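Local coordinates for protein discoidin-2 (Dictyostelium discoideum, PDB 2VM9) that binds galactose and N-acetylgalactosamine as a trimeric, calcium-containing lectin and may take part in forming the spore coat, at residues I63-D68 / W149-L154. Residues are numbered along the deposited sequence; the frame is centred on the assembly and turned at random.
Sequences IVAGSD and WELYAL
Part of the hydrophobic core of the F5/8 type C (discoidin) beta-sandwich is formed where Ile63 and Ala65 of strand 63-67 meet Trp149 and Leu151 of strand 146-153. The two strands belong to opposite sheets: their short segments run in roughly the same direction at 33° to each other, with axes 10.3 Å apart at closest approach. That gap is too wide for backbone pairing and is bridged by apolar side chains alone.

Trp149 does most of the bridging, since a long flat indole can reach from one sheet to the other. With CG between the backbone N and the carbonyl carbon (chi1 66°) and CB directed at the other strand, the benzene end of the ring comes to lie against strand 63-67. The side chains of Ile63 and Trp149 lie alongside each other, pointing opposite ways, and both isoleucine branches touch the ring: CG2 lies obliquely 3.7 Å from Trp149 CZ2, while CD1, at the end of the extended longer branch, comes to 3.9 Å from Trp149 NE1. The beta-branched isoleucine thus follows the indole from its pyrrole part to its benzene part. The buried indole N-H is also given a polar partner, a weak hydrogen bond to Ser33 OG. Leu18 and Ile136, from the strands flanking 63-67 in its sheet, pack on the same tryptophan and extend the apolar surroundings.

A small residue suits position 65, which two large side chains reach from the facing sheet. Leucine, branched and flexible, presents CD1 of Leu151 to this methyl and also packs on Ile134 of strand 133-142. On the outer side of strand 63-67, Val64 packs on Ala14 of a second subunit, so this strand serves both core and trimer. Ala65 CB meets the benzene end of the indole obliquely at Trp149 CH2, 4.0 Å away, and touches Leu151 CD1 at 3.7 Å.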
loop_
_atom_site.group_PDB
_atom_site.type_symbol
_atom_site.label_atom_id
_atom_site.label_comp_id
_atom_site.label_asym_id
_atom_site.label_seq_id
_atom_site.Cartn_x
_atom_site.Cartn_y
_atom_site.Cartn_z
ATOM N N ILE A 63 -11.198 14.451 -15.701
ATOM C CA ILE A 63 -11.340 13.234 -14.896
ATOM C C ILE A 63 -10.079 13.135 -14.054
ATOM O O ILE A 63 -8.964 13.267 -14.577
ATOM C CB ILE A 63 -11.477 11.942 -15.732
ATOM C CG1 ILE A 63 -12.594 12.045 -16.778
ATOM C CG2 ILE A 63 -11.703 10.713 -14.789
ATOM C CD1 ILE A 63 -12.621 10.844 -17.711
ATOM N N VAL A 64 -10.268 12.907 -12.760
ATOM C CA VAL A 64 -9.178 12.600 -11.840
ATOM C C VAL A 64 -9.120 11.091 -11.688
ATOM O O VAL A 64 -10.163 10.451 -11.522
ATOM C CB VAL A 64 -9.421 13.192 -10.432
ATOM C CG1 VAL A 64 -8.221 12.884 -9.524
ATOM C CG2 VAL A 64 -9.687 14.679 -10.515
ATOM N N ALA A 65 -7.908 10.543 -11.770
ATOM C CA ALA A 65 -7.646 9.120 -11.526
ATOM C C ALA A 65 -6.719 9.019 -10.331
ATOM O O ALA A 65 -5.678 9.696 -10.298
ATOM C CB ALA A 65 -7.021 8.505 -12.740
ATOM N N GLY A 66 -7.085 8.211 -9.338
ATOM C CA GLY A 66 -6.273 8.184 -8.138
ATOM C C GLY A 66 -6.227 6.844 -7.436
ATOM O O GLY A 66 -7.104 5.979 -7.635
ATOM N N SER A 67 -5.196 6.694 -6.613
ATOM C CA SER A 67 -5.135 5.649 -5.607
ATOM C C SER A 67 -3.988 6.007 -4.655
ATOM O O SER A 67 -3.203 6.913 -4.940
ATOM C CB SER A 67 -4.938 4.275 -6.256
ATOM O OG SER A 67 -3.584 4.067 -6.623
ATOM N N ASP A 68 -3.904 5.302 -3.520
ATOM C CA ASP A 68 -2.842 5.552 -2.512
ATOM C C ASP A 68 -1.413 5.281 -2.942
ATOM O O ASP A 68 -0.476 5.797 -2.324
ATOM C CB ASP A 68 -3.062 4.638 -1.303
ATOM C CG ASP A 68 -4.345 4.903 -0.622
ATOM O OD1 ASP A 68 -4.695 6.092 -0.521
ATOM O OD2 ASP A 68 -5.005 3.924 -0.192
ATOM N N TRP A 149 -9.824 6.571 -22.589
ATOM C CA TRP A 149 -8.420 6.730 -22.243
ATOM C C TRP A 149 -7.899 5.557 -21.441
ATOM O O TRP A 149 -8.679 4.724 -20.940
ATOM C CB TRP A 149 -8.173 8.043 -21.475
ATOM C CG TRP A 149 -8.798 8.114 -20.106
ATOM C CD1 TRP A 149 -10.001 7.573 -19.690
ATOM C CD2 TRP A 149 -8.246 8.783 -18.973
ATOM N NE1 TRP A 149 -10.207 7.874 -18.344
ATOM C CE2 TRP A 149 -9.162 8.639 -17.903
ATOM C CE3 TRP A 149 -7.073 9.522 -18.764
ATOM C CZ2 TRP A 149 -8.914 9.178 -16.629
ATOM C CZ3 TRP A 149 -6.835 10.061 -17.521
ATOM C CH2 TRP A 149 -7.763 9.896 -16.463
ATOM N N GLU A 150 -6.575 5.510 -21.342
ATOM C CA GLU A 150 -5.903 4.562 -20.485
ATOM C C GLU A 150 -4.639 5.230 -19.968
ATOM O O GLU A 150 -4.067 6.131 -20.612
ATOM C CB GLU A 150 -5.587 3.273 -21.246
ATOM C CG GLU A 150 -4.868 2.172 -20.416
ATOM C CD GLU A 150 -5.659 1.766 -19.164
ATOM O OE1 GLU A 150 -6.260 0.676 -19.177
ATOM O OE2 GLU A 150 -5.654 2.523 -18.169
ATOM N N LEU A 151 -4.238 4.815 -18.773
ATOM C CA LEU A 151 -3.032 5.319 -18.138
ATOM C C LEU A 151 -2.144 4.131 -17.935
ATOM O O LEU A 151 -2.604 3.119 -17.390
ATOM C CB LEU A 151 -3.403 5.905 -16.771
ATOM C CG LEU A 151 -4.063 7.287 -16.818
ATOM C CD1 LEU A 151 -4.737 7.584 -15.499
ATOM C CD2 LEU A 151 -3.013 8.393 -17.197
ATOM N N TYR A 152 -0.873 4.262 -18.339
ATOM C CA TYR A 152 0.100 3.153 -18.285
ATOM C C TYR A 152 1.145 3.456 -17.220
ATOM O O TYR A 152 1.679 4.562 -17.177
ATOM C CB TYR A 152 0.777 2.928 -19.637
ATOM C CG TYR A 152 -0.234 2.575 -20.676
ATOM C CD1 TYR A 152 -0.633 1.250 -20.849
ATOM C CD2 TYR A 152 -0.834 3.576 -21.446
ATOM C CE1 TYR A 152 -1.592 0.907 -21.761
ATOM C CE2 TYR A 152 -1.813 3.249 -22.390
ATOM C CZ TYR A 152 -2.164 1.909 -22.554
ATOM O OH TYR A 152 -3.115 1.532 -23.434
ATOM N N ALA A 153 1.400 2.477 -16.354
ATOM C CA ALA A 153 2.339 2.688 -15.249
ATOM C C ALA A 153 3.364 1.557 -15.219
ATOM O O ALA A 153 3.124 0.468 -15.746
ATOM C CB ALA A 153 1.575 2.753 -13.893
ATOM N N LEU A 154 4.514 1.808 -14.596
ATOM C CA LEU A 154 5.448 0.708 -14.374
ATOM C C LEU A 154 4.811 -0.351 -13.485
ATOM O O LEU A 154 4.082 -0.019 -12.576
ATOM C CB LEU A 154 6.707 1.208 -13.674
ATOM C CG LEU A 154 7.563 2.179 -14.483
ATOM C CD1 LEU A 154 8.760 2.631 -13.628
ATOM C CD2 LEU A 154 8.015 1.492 -15.785
#